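Local coordinates for protein D-lactate dehydrogenase (Fermentative) (Pseudomonas aeruginosa, PDB 6ABJ) that acts as a tetrameric NAD-dependent D-lactate dehydrogenase, a D-isomer specific 2-hydroxyacid dehydrogenase that interconverts pyruvate and D-lactate, at residues 312-317 against 321-326; 120-125 against 172-177; 31-36 against 43-48; 66-71 against 282-287. One frame throughout, in Å; residues are numbered along the deposited sequence.

Contact 2 is the fully buried one: two helices of the coenzyme-binding half meet through alanines, a threonine methyl and a phenylalanine. Contact 3 lies at the surface, about 28 Å from it between centres, where a helix and an outermost strand of the five-stranded sheet mix apolar groups with amides. Contacts 1 and 4 are partly buried: contact 1 sets one ring against an isoleucine methyl, contact 4 pairs two rings edge-to-face. They touch through Phe314 and Phe67, and contact 4 joins loops that follow strands of the two different sheets. Helix 317-335 of contact 1 also reaches contact 3, at Phe32 and Ser35, while its preceding loop packs on helix 118-134 of contact 2.

Contact 1 of 4, residues 312-317 against 321-326; sequences QAFLTR and AAIADT
Ile323 reaches the ring of Phe314, and its long branch makes the apolar part of this contact. From CB, which is directed at residues 312-317, the CG2 branch goes anti to the backbone N and leaves CG1 to do the reaching. CG1 takes the place beside that N (chi1 -78°) and carries the chain on toward the loop. CD1, at the tip, does the touching: it lies 3.5 Å from Phe314 CD1 and 3.8 Å from Phe314 CE1. It comes in at a slant, with the two side chains roughly at right angles. Phe314 presents this side because its CG sits between the backbone N and the carbonyl carbon (chi1 64°). Tyr116 stacks on the same ring.

The second link is backbone. Ala321 N donates to Arg317 O over 2.9 Å, at 156° at the hydrogen, the i to i+4 bond of the first turn of the helix; Ala321 CB also rests 3.5 Å from Arg317 O. Further along, Thr326 OG1 gives a bond of 3.0 Å to Ala322 O, which already accepts from Thr326 N, the two donors arriving from opposite faces of the carbonyl plane.

Before the helix, Gln312 to Leu315 form a type I turn closed by Leu315 N and Gln312 O, 2.8 Å apart. Thr316 follows as N-cap, its OG1 bonded to Ala319 N and to Asp157 of the second subunit. This is a capped start to helix 317-335, set directly beside the NADH site, to which Phe314 belongs and where an acetate ion lies about 4 Å from its side chain.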
loop_
_atom_site.group_PDB
_atom_site.type_symbol
_atom_site.label_atom_id
_atom_site.label_comp_id
_atom_site.label_asym_id
_atom_site.label_seq_id
_atom_site.Cartn_x
_atom_site.Cartn_y
_atom_site.Cartn_z
ATOM N N GLN B 312 5.037 14.661 13.399
ATOM C CA GLN B 312 4.754 13.563 14.284
ATOM C C GLN B 312 5.840 13.374 15.327
ATOM O O GLN B 312 5.724 12.533 16.223
ATOM C CB GLN B 312 4.654 12.294 13.372
ATOM C CG GLN B 312 4.011 11.110 13.971
ATOM C CD GLN B 312 4.120 9.857 13.147
ATOM O OE1 GLN B 312 3.876 9.866 11.936
ATOM N NE2 GLN B 312 4.423 8.765 13.809
ATOM N N ALA B 313 6.864 14.153 15.282
ATOM C CA ALA B 313 8.064 13.915 16.102
ATOM C C ALA B 313 7.848 14.067 17.600
ATOM O O ALA B 313 8.507 13.387 18.361
ATOM C CB ALA B 313 9.219 14.823 15.676
ATOM N N PHE B 314 6.864 14.890 17.986
ATOM C CA PHE B 314 6.475 14.960 19.411
ATOM C C PHE B 314 5.318 14.075 19.795
ATOM O O PHE B 314 4.850 14.127 20.941
ATOM C CB PHE B 314 6.213 16.419 19.838
ATOM C CG PHE B 314 5.058 17.082 19.133
ATOM C CD1 PHE B 314 3.763 16.842 19.547
ATOM C CD2 PHE B 314 5.281 17.979 18.114
ATOM C CE1 PHE B 314 2.707 17.435 18.926
ATOM C CE2 PHE B 314 4.226 18.634 17.519
ATOM C CZ PHE B 314 2.942 18.357 17.932
ATOM N N LEU B 315 4.899 13.185 18.870
ATOM C CA LEU B 315 3.736 12.351 19.084
ATOM C C LEU B 315 4.098 11.073 19.825
ATOM O O LEU B 315 4.024 9.944 19.266
ATOM C CB LEU B 315 2.992 12.034 17.761
ATOM C CG LEU B 315 1.517 11.617 17.890
ATOM C CD1 LEU B 315 0.604 12.816 18.195
ATOM C CD2 LEU B 315 1.005 10.876 16.682
ATOM N N THR B 316 4.477 11.227 21.096
ATOM C CA THR B 316 4.568 10.137 22.049
ATOM C C THR B 316 3.701 10.424 23.277
ATOM O O THR B 316 3.381 11.581 23.542
ATOM C CB THR B 316 5.967 9.901 22.560
ATOM O OG1 THR B 316 6.422 11.030 23.323
ATOM C CG2 THR B 316 6.966 9.661 21.396
ATOM N N ARG B 317 3.379 9.419 24.043
ATOM C CA ARG B 317 2.550 9.654 25.206
ATOM C C ARG B 317 3.175 10.620 26.204
ATOM O O ARG B 317 2.534 11.501 26.670
ATOM C CB ARG B 317 2.046 8.354 25.801
ATOM C CG ARG B 317 0.729 8.004 25.127
ATOM C CD ARG B 317 0.361 6.548 25.089
ATOM N NE ARG B 317 -0.484 6.184 23.950
ATOM C CZ ARG B 317 -1.553 6.842 23.525
ATOM N NH1 ARG B 317 -1.961 7.937 24.118
ATOM N NH2 ARG B 317 -2.233 6.393 22.496
ATOM N N ALA B 321 1.938 14.337 27.111
ATOM C CA ALA B 321 1.705 14.683 28.522
ATOM C C ALA B 321 2.404 15.985 28.900
ATOM O O ALA B 321 1.807 16.812 29.621
ATOM C CB ALA B 321 2.115 13.537 29.465
ATOM N N ALA B 322 3.629 16.189 28.431
ATOM C CA ALA B 322 4.339 17.447 28.677
ATOM C C ALA B 322 3.648 18.683 28.071
ATOM O O ALA B 322 3.592 19.768 28.692
ATOM C CB ALA B 322 5.785 17.370 28.175
ATOM N N ILE B 323 3.160 18.536 26.843
ATOM C CA ILE B 323 2.383 19.587 26.171
ATOM C C ILE B 323 1.088 19.906 26.970
ATOM O O ILE B 323 0.694 21.076 27.138
ATOM C CB ILE B 323 1.996 19.137 24.752
ATOM C CG1 ILE B 323 3.205 19.265 23.781
ATOM C CG2 ILE B 323 0.810 19.913 24.180
ATOM C CD1 ILE B 323 3.057 18.396 22.546
ATOM N N ALA B 324 0.412 18.865 27.419
ATOM C CA ALA B 324 -0.843 19.074 28.185
ATOM C C ALA B 324 -0.592 19.748 29.524
ATOM O O ALA B 324 -1.299 20.699 29.854
ATOM C CB ALA B 324 -1.553 17.763 28.376
ATOM N N ASP B 325 0.418 19.285 30.265
ATOM C CA ASP B 325 0.813 19.842 31.566
ATOM C C ASP B 325 1.220 21.319 31.400
ATOM O O ASP B 325 0.812 22.197 32.154
ATOM C CB ASP B 325 2.050 19.088 32.111
ATOM C CG ASP B 325 1.756 17.672 32.567
ATOM O OD1 ASP B 325 0.613 17.231 32.591
ATOM O OD2 ASP B 325 2.718 16.990 32.928
ATOM N N THR B 326 2.065 21.583 30.411
ATOM C CA THR B 326 2.514 22.906 30.123
ATOM C C THR B 326 1.322 23.803 29.780
ATOM O O THR B 326 1.198 24.920 30.328
ATOM C CB THR B 326 3.601 22.906 29.053
ATOM O OG1 THR B 326 4.789 22.353 29.666
ATOM C CG2 THR B 326 3.910 24.290 28.645
#

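Contact 2 of 4, residues 120-125 against 172-177; sequences AVAEHA and GETFAR
The Phe175 ring meets helix 118-134 with Ala122 O at its edge, close to the ring plane and 4.1 Å from Phe175 CD1. Ala125 CB comes in obliquely by the same CD1-CE1 bond, out of the ring plane, 4.0 Å from Phe175 CE1. His220 also meets this ring. The other flat group, the Arg177 guanidinium, has Glu173 OE2 at its edge, while Glu173 O lies off one face toward the rim. Its NH2 donates to Glu173 OE2 over 3.0 Å at 173°, in the guanidinium plane, but on the anti side of Glu173 OE2 and well out of the carboxylate plane. This salt bridge runs along one side of helix 170-181, away from residues 120-125. Arg196 takes the other carboxylate oxygen.

Between the helices the closest fit is at Ala122. Its CB sits 3.6 Å from Phe175 N and 3.9 Å from Phe175 CB, against the backbone as much as the side chain. With such a small residue at the crossing, the segment axes come within 8.6 Å, with a signed crossing angle of -48°. Helix 170-181 follows the first strand of the Rossmann fold, 162-166, and Gly172 is the last glycine of a sequence fitting the GxGxxG coenzyme-binding motif; Gln170 and Ile171 beside it bind NADH.

Phe175 CG is anti to the backbone N (chi1 174°), which carries the ring past Ala122 to Ala125 and against Val163 and Val165 of that strand. Thr174 CG2, also anti to its backbone N, rests 3.9 Å from Ala122 CB, while its OG1 turns back to bond Gln170 O.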
loop_
_atom_site.group_PDB
_atom_site.type_symbol
_atom_site.label_atom_id
_atom_site.label_comp_id
_atom_site.label_asym_id
_atom_site.label_seq_id
_atom_site.Cartn_x
_atom_site.Cartn_y
_atom_site.Cartn_z
ATOM N N ALA B 120 11.627 12.693 22.555
ATOM C CA ALA B 120 10.631 12.279 21.570
ATOM C C ALA B 120 11.062 12.682 20.171
ATOM O O ALA B 120 11.003 11.854 19.225
ATOM C CB ALA B 120 9.269 12.847 21.883
ATOM N N VAL B 121 11.482 13.939 20.015
ATOM C CA VAL B 121 11.838 14.476 18.717
ATOM C C VAL B 121 13.133 13.861 18.168
ATOM O O VAL B 121 13.201 13.465 17.003
ATOM C CB VAL B 121 11.866 16.036 18.704
ATOM C CG1 VAL B 121 12.233 16.561 17.313
ATOM C CG2 VAL B 121 10.486 16.577 19.074
ATOM N N ALA B 122 14.149 13.705 19.004
ATOM C CA ALA B 122 15.406 13.156 18.529
ATOM C C ALA B 122 15.238 11.634 18.172
ATOM O O ALA B 122 15.833 11.159 17.224
ATOM C CB ALA B 122 16.485 13.337 19.585
ATOM N N GLU B 123 14.441 10.927 18.955
ATOM C CA GLU B 123 14.128 9.548 18.688
ATOM C C GLU B 123 13.441 9.387 17.315
ATOM O O GLU B 123 13.748 8.453 16.556
ATOM C CB GLU B 123 13.367 8.925 19.833
ATOM C CG GLU B 123 14.251 8.699 21.064
ATOM C CD GLU B 123 13.474 8.166 22.257
ATOM O OE1 GLU B 123 12.361 7.680 22.068
ATOM O OE2 GLU B 123 14.019 8.259 23.406
ATOM N N HIS B 124 12.545 10.302 17.005
ATOM C CA HIS B 124 11.830 10.255 15.770
ATOM C C HIS B 124 12.784 10.488 14.589
ATOM O O HIS B 124 12.688 9.798 13.590
ATOM C CB HIS B 124 10.755 11.289 15.743
ATOM C CG HIS B 124 9.816 11.116 14.578
ATOM N ND1 HIS B 124 8.800 10.205 14.594
ATOM C CD2 HIS B 124 9.701 11.778 13.412
ATOM C CE1 HIS B 124 8.112 10.272 13.459
ATOM N NE2 HIS B 124 8.632 11.235 12.728
ATOM N N ALA B 125 13.729 11.415 14.739
ATOM C CA ALA B 125 14.734 11.622 13.751
ATOM C C ALA B 125 15.509 10.334 13.524
ATOM O O ALA B 125 15.762 9.970 12.368
ATOM C CB ALA B 125 15.649 12.776 14.117
ATOM N N GLY B 172 19.201 18.835 19.305
ATOM C CA GLY B 172 20.409 18.458 18.548
ATOM C C GLY B 172 21.373 17.683 19.406
ATOM O O GLY B 172 21.991 16.695 18.964
ATOM N N GLU B 173 21.542 18.124 20.652
ATOM C CA GLU B 173 22.426 17.427 21.582
ATOM C C GLU B 173 21.916 16.031 21.903
ATOM O O GLU B 173 22.689 15.058 21.986
ATOM C CB GLU B 173 22.604 18.264 22.887
ATOM C CG GLU B 173 23.456 17.528 23.904
ATOM C CD GLU B 173 23.481 18.192 25.332
ATOM O OE1 GLU B 173 23.268 19.420 25.415
ATOM O OE2 GLU B 173 23.729 17.453 26.292
ATOM N N THR B 174 20.634 15.924 22.140
ATOM C CA THR B 174 20.015 14.653 22.448
ATOM C C THR B 174 20.189 13.691 21.269
ATOM O O THR B 174 20.541 12.515 21.436
ATOM C CB THR B 174 18.518 14.842 22.754
ATOM O OG1 THR B 174 18.350 15.864 23.765
ATOM C CG2 THR B 174 17.864 13.537 23.219
ATOM N N PHE B 175 19.904 14.210 20.074
ATOM C CA PHE B 175 20.149 13.446 18.829
ATOM C C PHE B 175 21.613 13.021 18.731
ATOM O O PHE B 175 21.970 11.855 18.403
ATOM C CB PHE B 175 19.737 14.334 17.659
ATOM C CG PHE B 175 20.071 13.745 16.303
ATOM C CD1 PHE B 175 19.281 12.748 15.792
ATOM C CD2 PHE B 175 21.218 14.120 15.609
ATOM C CE1 PHE B 175 19.572 12.174 14.530
ATOM C CE2 PHE B 175 21.543 13.527 14.366
ATOM C CZ PHE B 175 20.693 12.579 13.827
ATOM N N ALA B 176 22.508 13.959 18.984
ATOM C CA ALA B 176 23.939 13.634 18.888
ATOM C C ALA B 176 24.325 12.492 19.823
ATOM O O ALA B 176 25.089 11.580 19.421
ATOM C CB ALA B 176 24.793 14.872 19.132
ATOM N N ARG B 177 23.823 12.489 21.064
ATOM C CA ARG B 177 24.178 11.452 22.024
ATOM C C ARG B 177 23.676 10.088 21.560
ATOM O O ARG B 177 24.350 9.048 21.672
ATOM C CB ARG B 177 23.582 11.769 23.447
ATOM C CG ARG B 177 23.877 10.712 24.519
ATOM C CD ARG B 177 23.972 11.282 25.971
ATOM N NE ARG B 177 23.124 12.456 26.103
ATOM C CZ ARG B 177 23.532 13.726 26.164
ATOM N NH1 ARG B 177 24.793 14.039 26.190
ATOM N NH2 ARG B 177 22.629 14.707 26.187
#

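Contact 3 of 4, residues 31-36 against 43-48; sequences SFQASN and LHFQQA
Leu43 and Phe45 reach from the strand to the face of helix 26-35 turned to it, and the apolar contacts centre on them. Leu43 CD1 is 3.8 Å from Phe32 O and 4.3 Å from Phe32 CB, so it presses on the helix backbone as well as on a side chain. Phe45 turns its ring rim to the helix: Phe32 CB lies near the ring plane, 4.1 Å from Phe45 CZ. The Phe32 ring itself leads off toward Phe21 and helix 317-335.

Amide contacts flank these. Gln33, extended beyond CG, brings NE2 to 3.9 Å from Phe45 CE2; the amide and ring planes stand 74° apart and NE2 is at the rim, not over the face. Asn36 and Leu43 reach toward each other from opposite directions, Asn36 ND2 lying 3.8 Å from Leu43 CG. Asn36 OD1 accepts from Phe41 N.

No hydrogen bond crosses between the segments. Within residues 43-48, Ala48 N donates to a lone pair of Gln46 OE1, in the carbonyl plane, over 2.8 Å.

The short axes of helix 31-35 and strand 43-45 are antiparallel, 177° apart, as expected in the right-handed beta-alpha-beta crossover of strand 18-21, helix 26-35 and strand 42-45. Between these two segments, then, the helix meets the strand through van der Waals contacts and amide-to-carbon packing, without directional bonds.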
loop_
_atom_site.group_PDB
_atom_site.type_symbol
_atom_site.label_atom_id
_atom_site.label_comp_id
_atom_site.label_asym_id
_atom_site.label_seq_id
_atom_site.Cartn_x
_atom_site.Cartn_y
_atom_site.Cartn_z
ATOM N N SER B 31 -4.565 12.912 26.613
ATOM C CA SER B 31 -3.454 13.503 27.335
ATOM C C SER B 31 -3.960 14.618 28.278
ATOM O O SER B 31 -3.541 14.716 29.435
ATOM C CB SER B 31 -2.383 14.077 26.377
ATOM O OG SER B 31 -2.933 14.950 25.333
ATOM N N PHE B 32 -4.857 15.459 27.767
ATOM C CA PHE B 32 -5.343 16.616 28.577
ATOM C C PHE B 32 -6.223 16.132 29.710
ATOM O O PHE B 32 -6.178 16.679 30.791
ATOM C CB PHE B 32 -6.077 17.628 27.694
ATOM C CG PHE B 32 -5.162 18.646 27.083
ATOM C CD1 PHE B 32 -4.778 19.752 27.809
ATOM C CD2 PHE B 32 -4.603 18.463 25.824
ATOM C CE1 PHE B 32 -3.928 20.669 27.282
ATOM C CE2 PHE B 32 -3.742 19.394 25.290
ATOM C CZ PHE B 32 -3.403 20.508 26.011
ATOM N N GLN B 33 -7.022 15.090 29.489
ATOM C CA GLN B 33 -7.759 14.539 30.652
ATOM C C GLN B 33 -6.869 14.046 31.768
ATOM O O GLN B 33 -7.153 14.310 32.924
ATOM C CB GLN B 33 -8.774 13.497 30.248
ATOM C CG GLN B 33 -9.897 14.228 29.564
ATOM C CD GLN B 33 -11.071 13.395 29.186
ATOM O OE1 GLN B 33 -10.979 12.187 29.044
ATOM N NE2 GLN B 33 -12.203 14.059 29.020
ATOM N N ALA B 34 -5.775 13.399 31.438
ATOM C CA ALA B 34 -4.877 12.901 32.466
ATOM C C ALA B 34 -4.164 14.053 33.157
ATOM O O ALA B 34 -3.999 14.044 34.388
ATOM C CB ALA B 34 -3.864 11.953 31.847
ATOM N N SER B 35 -3.780 15.062 32.363
ATOM C CA SER B 35 -3.064 16.188 32.909
ATOM C C SER B 35 -3.961 17.053 33.823
ATOM O O SER B 35 -3.475 17.726 34.733
ATOM C CB SER B 35 -2.491 17.022 31.767
ATOM O OG SER B 35 -1.851 18.154 32.329
ATOM N N ASN B 36 -5.250 17.007 33.583
ATOM C CA ASN B 36 -6.261 17.775 34.341
ATOM C C ASN B 36 -6.503 17.263 35.788
ATOM O O ASN B 36 -7.191 17.920 36.563
ATOM C CB ASN B 36 -7.591 17.778 33.563
ATOM C CG ASN B 36 -8.533 18.908 33.973
ATOM O OD1 ASN B 36 -8.120 20.054 34.303
ATOM N ND2 ASN B 36 -9.811 18.597 33.952
ATOM N N LEU B 43 -13.253 20.573 30.617
ATOM C CA LEU B 43 -12.729 20.408 29.255
ATOM C C LEU B 43 -13.760 20.012 28.244
ATOM O O LEU B 43 -14.414 18.998 28.413
ATOM C CB LEU B 43 -11.660 19.334 29.265
ATOM C CG LEU B 43 -10.586 19.481 30.356
ATOM C CD1 LEU B 43 -9.554 18.379 30.171
ATOM C CD2 LEU B 43 -9.898 20.846 30.298
ATOM N N HIS B 44 -13.868 20.812 27.175
ATOM C CA HIS B 44 -14.751 20.531 26.037
ATOM C C HIS B 44 -13.920 20.332 24.771
ATOM O O HIS B 44 -13.134 21.208 24.368
ATOM C CB HIS B 44 -15.778 21.666 25.855
ATOM C CG HIS B 44 -16.822 21.709 26.945
ATOM N ND1 HIS B 44 -18.076 21.152 26.799
ATOM C CD2 HIS B 44 -16.786 22.219 28.200
ATOM C CE1 HIS B 44 -18.770 21.321 27.912
ATOM N NE2 HIS B 44 -18.005 21.957 28.781
ATOM N N PHE B 45 -14.110 19.182 24.142
ATOM C CA PHE B 45 -13.358 18.783 22.916
ATOM C C PHE B 45 -14.243 18.818 21.672
ATOM O O PHE B 45 -15.050 17.974 21.478
ATOM C CB PHE B 45 -12.759 17.384 23.092
ATOM C CG PHE B 45 -11.764 17.306 24.192
ATOM C CD1 PHE B 45 -10.486 17.853 24.024
ATOM C CD2 PHE B 45 -12.079 16.744 25.411
ATOM C CE1 PHE B 45 -9.539 17.806 25.034
ATOM C CE2 PHE B 45 -11.136 16.722 26.441
ATOM C CZ PHE B 45 -9.868 17.249 26.262
ATOM N N GLN B 46 -14.046 19.815 20.836
ATOM C CA GLN B 46 -14.673 19.927 19.534
ATOM C C GLN B 46 -13.713 19.451 18.431
ATOM O O GLN B 46 -12.597 19.967 18.259
ATOM C CB GLN B 46 -15.004 21.404 19.302
ATOM C CG GLN B 46 -15.466 21.802 17.927
ATOM C CD GLN B 46 -16.627 20.950 17.473
ATOM O OE1 GLN B 46 -16.558 20.259 16.434
ATOM N NE2 GLN B 46 -17.687 20.948 18.282
ATOM N N GLN B 47 -14.162 18.517 17.606
ATOM C CA GLN B 47 -13.329 18.070 16.496
ATOM C C GLN B 47 -13.134 19.131 15.410
ATOM O O GLN B 47 -12.116 19.173 14.752
ATOM C CB GLN B 47 -13.973 16.833 15.861
ATOM C CG GLN B 47 -14.097 15.685 16.839
ATOM C CD GLN B 47 -14.544 14.421 16.133
ATOM O OE1 GLN B 47 -14.805 14.426 14.917
ATOM N NE2 GLN B 47 -14.641 13.328 16.888
ATOM N N ALA B 48 -14.120 19.981 15.191
ATOM C CA ALA B 48 -14.036 20.904 14.070
ATOM C C ALA B 48 -12.906 21.895 14.218
ATOM O O ALA B 48 -12.546 22.260 15.312
ATOM C CB ALA B 48 -15.348 21.650 13.934
#

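Contact 4 of 4, residues 66-71 against 282-287; sequences AFVNDD and IFFEDR
Phe284 loses more surface here than any other residue, and its ring receives the edge of Phe67. Phe67 CE2 stands 3.5 Å above the plane of the Phe284 ring, over its centre, in a T-shaped pair with centroids 4.8 Å apart and planes at 72°. The opposite face is occupied by Phe283 CB, shifted toward the rim, so the ring is held between its own neighbour and the other loop.

Asn69 comes second in buried surface. Its ND2 approaches the base of the ring, 4.0 Å from Phe284 CB, with the amide tilted 61° to the ring plane.

Phe67, with CG anti to its backbone N (chi1 -167°), also has Val68 CG2 over the centre of one face. The same methyl touches Phe284 CE2 at 3.4 Å, filling the angle between the two rings. In the same loop, a type I turn from Phe67 to Asp70 is closed by Asp70 N and Phe67 O at 3.1 Å, and braced by Phe67 N donating to Asp70 OD2 over 2.8 Å. On the other loop, Arg287 NE bonds Ile282 O at 2.8 Å.

Phe67 also packs on Phe314 of the NADH site, and Leu150 of the second subunit packs on Phe284. The loops follow strands of the two different sheets, and they meet without a hydrogen bond between the two segments; ring and methyl contacts of this kind, with one amide alongside, are weakly directional and could probably tolerate small shifts between the domains.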
loop_
_atom_site.group_PDB
_atom_site.type_symbol
_atom_site.label_atom_id
_atom_site.label_comp_id
_atom_site.label_asym_id
_atom_site.label_seq_id
_atom_site.Cartn_x
_atom_site.Cartn_y
_atom_site.Cartn_z
ATOM N N ALA B 66 -6.150 25.932 20.935
ATOM C CA ALA B 66 -6.037 25.792 19.480
ATOM C C ALA B 66 -4.739 25.108 19.103
ATOM O O ALA B 66 -3.760 25.159 19.824
ATOM C CB ALA B 66 -6.079 27.144 18.772
ATOM N N PHE B 67 -4.742 24.489 17.926
ATOM C CA PHE B 67 -3.559 23.901 17.409
ATOM C C PHE B 67 -3.201 24.710 16.193
ATOM O O PHE B 67 -3.934 25.614 15.799
ATOM C CB PHE B 67 -3.851 22.399 17.038
ATOM C CG PHE B 67 -2.610 21.604 16.777
ATOM C CD1 PHE B 67 -1.500 21.714 17.593
ATOM C CD2 PHE B 67 -2.550 20.719 15.722
ATOM C CE1 PHE B 67 -0.337 21.014 17.345
ATOM C CE2 PHE B 67 -1.381 20.003 15.463
ATOM C CZ PHE B 67 -0.293 20.115 16.295
ATOM N N VAL B 68 -2.101 24.358 15.541
ATOM C CA VAL B 68 -1.575 25.206 14.454
ATOM C C VAL B 68 -2.417 25.293 13.148
ATOM O O VAL B 68 -2.197 26.163 12.303
ATOM C CB VAL B 68 -0.136 24.802 14.053
ATOM C CG1 VAL B 68 0.806 24.917 15.222
ATOM C CG2 VAL B 68 -0.097 23.388 13.461
ATOM N N ASN B 69 -3.364 24.419 13.012
ATOM C CA ASN B 69 -4.168 24.369 11.812
ATOM C C ASN B 69 -5.487 25.109 12.035
ATOM O O ASN B 69 -6.398 25.118 11.161
ATOM C CB ASN B 69 -4.397 22.900 11.409
ATOM C CG ASN B 69 -4.992 22.067 12.535
ATOM O OD1 ASN B 69 -4.818 22.374 13.710
ATOM N ND2 ASN B 69 -5.696 21.024 12.180
ATOM N N ASP B 70 -5.640 25.656 13.235
ATOM C CA ASP B 70 -6.787 26.499 13.530
ATOM C C ASP B 70 -6.568 27.942 13.020
ATOM O O ASP B 70 -5.450 28.471 12.980
ATOM C CB ASP B 70 -7.049 26.496 15.038
ATOM C CG ASP B 70 -7.646 25.184 15.533
ATOM O OD1 ASP B 70 -8.633 24.706 14.924
ATOM O OD2 ASP B 70 -7.163 24.639 16.557
ATOM N N ASP B 71 -7.648 28.567 12.607
ATOM C CA ASP B 71 -7.548 29.901 12.022
ATOM C C ASP B 71 -7.710 30.968 13.132
ATOM O O ASP B 71 -8.799 31.109 13.665
ATOM C CB ASP B 71 -8.629 30.059 10.953
ATOM C CG ASP B 71 -8.599 31.413 10.278
ATOM O OD1 ASP B 71 -7.693 32.258 10.545
ATOM O OD2 ASP B 71 -9.524 31.623 9.472
ATOM N N ILE B 282 -1.595 21.952 5.437
ATOM C CA ILE B 282 -1.540 20.638 4.750
ATOM C C ILE B 282 -1.662 19.515 5.766
ATOM O O ILE B 282 -2.472 18.638 5.619
ATOM C CB ILE B 282 -0.188 20.415 4.020
ATOM C CG1 ILE B 282 0.155 21.563 3.059
ATOM C CG2 ILE B 282 -0.192 19.065 3.273
ATOM C CD1 ILE B 282 -0.651 21.597 1.789
ATOM N N PHE B 283 -0.794 19.559 6.760
ATOM C CA PHE B 283 -0.703 18.547 7.742
ATOM C C PHE B 283 -1.883 18.501 8.713
ATOM O O PHE B 283 -2.730 19.367 8.747
ATOM C CB PHE B 283 0.577 18.723 8.518
ATOM C CG PHE B 283 1.875 18.356 7.773
ATOM C CD1 PHE B 283 1.917 17.908 6.462
ATOM C CD2 PHE B 283 3.075 18.396 8.486
ATOM C CE1 PHE B 283 3.155 17.576 5.883
ATOM C CE2 PHE B 283 4.279 18.100 7.914
ATOM C CZ PHE B 283 4.319 17.638 6.629
ATOM N N PHE B 284 -1.919 17.414 9.466
ATOM C CA PHE B 284 -2.875 17.155 10.515
ATOM C C PHE B 284 -4.263 16.930 10.025
ATOM O O PHE B 284 -5.193 17.062 10.789
ATOM C CB PHE B 284 -2.882 18.328 11.527
ATOM C CG PHE B 284 -1.516 18.809 11.886
ATOM C CD1 PHE B 284 -0.675 17.984 12.598
ATOM C CD2 PHE B 284 -1.060 20.048 11.458
ATOM C CE1 PHE B 284 0.593 18.397 12.899
ATOM C CE2 PHE B 284 0.207 20.472 11.749
ATOM C CZ PHE B 284 1.030 19.654 12.490
ATOM N N GLU B 285 -4.418 16.619 8.760
ATOM C CA GLU B 285 -5.708 16.377 8.172
ATOM C C GLU B 285 -5.574 15.239 7.162
ATOM O O GLU B 285 -4.557 15.154 6.527
ATOM C CB GLU B 285 -6.015 17.609 7.375
ATOM C CG GLU B 285 -7.419 17.654 6.792
ATOM C CD GLU B 285 -8.342 18.572 7.570
ATOM O OE1 GLU B 285 -8.032 18.868 8.751
ATOM O OE2 GLU B 285 -9.355 19.014 6.971
ATOM N N ASP B 286 -6.601 14.456 6.991
ATOM C CA ASP B 286 -6.648 13.472 5.942
ATOM C C ASP B 286 -7.117 14.114 4.695
ATOM O O ASP B 286 -8.296 14.390 4.551
ATOM C CB ASP B 286 -7.550 12.342 6.301
ATOM C CG ASP B 286 -7.660 11.287 5.209
ATOM O OD1 ASP B 286 -7.050 11.395 4.127
ATOM O OD2 ASP B 286 -8.425 10.363 5.434
ATOM N N ARG B 287 -6.167 14.389 3.797
ATOM C CA ARG B 287 -6.484 14.975 2.488
ATOM C C ARG B 287 -6.454 13.968 1.346
ATOM O O ARG B 287 -6.291 14.339 0.192
ATOM C CB ARG B 287 -5.504 16.121 2.258
ATOM C CG ARG B 287 -5.706 17.245 3.281
ATOM C CD ARG B 287 -4.733 18.397 3.073
ATOM N NE ARG B 287 -4.793 19.339 4.199
ATOM C CZ ARG B 287 -5.773 20.220 4.394
ATOM N NH1 ARG B 287 -6.772 20.328 3.538
ATOM N NH2 ARG B 287 -5.735 21.003 5.461
#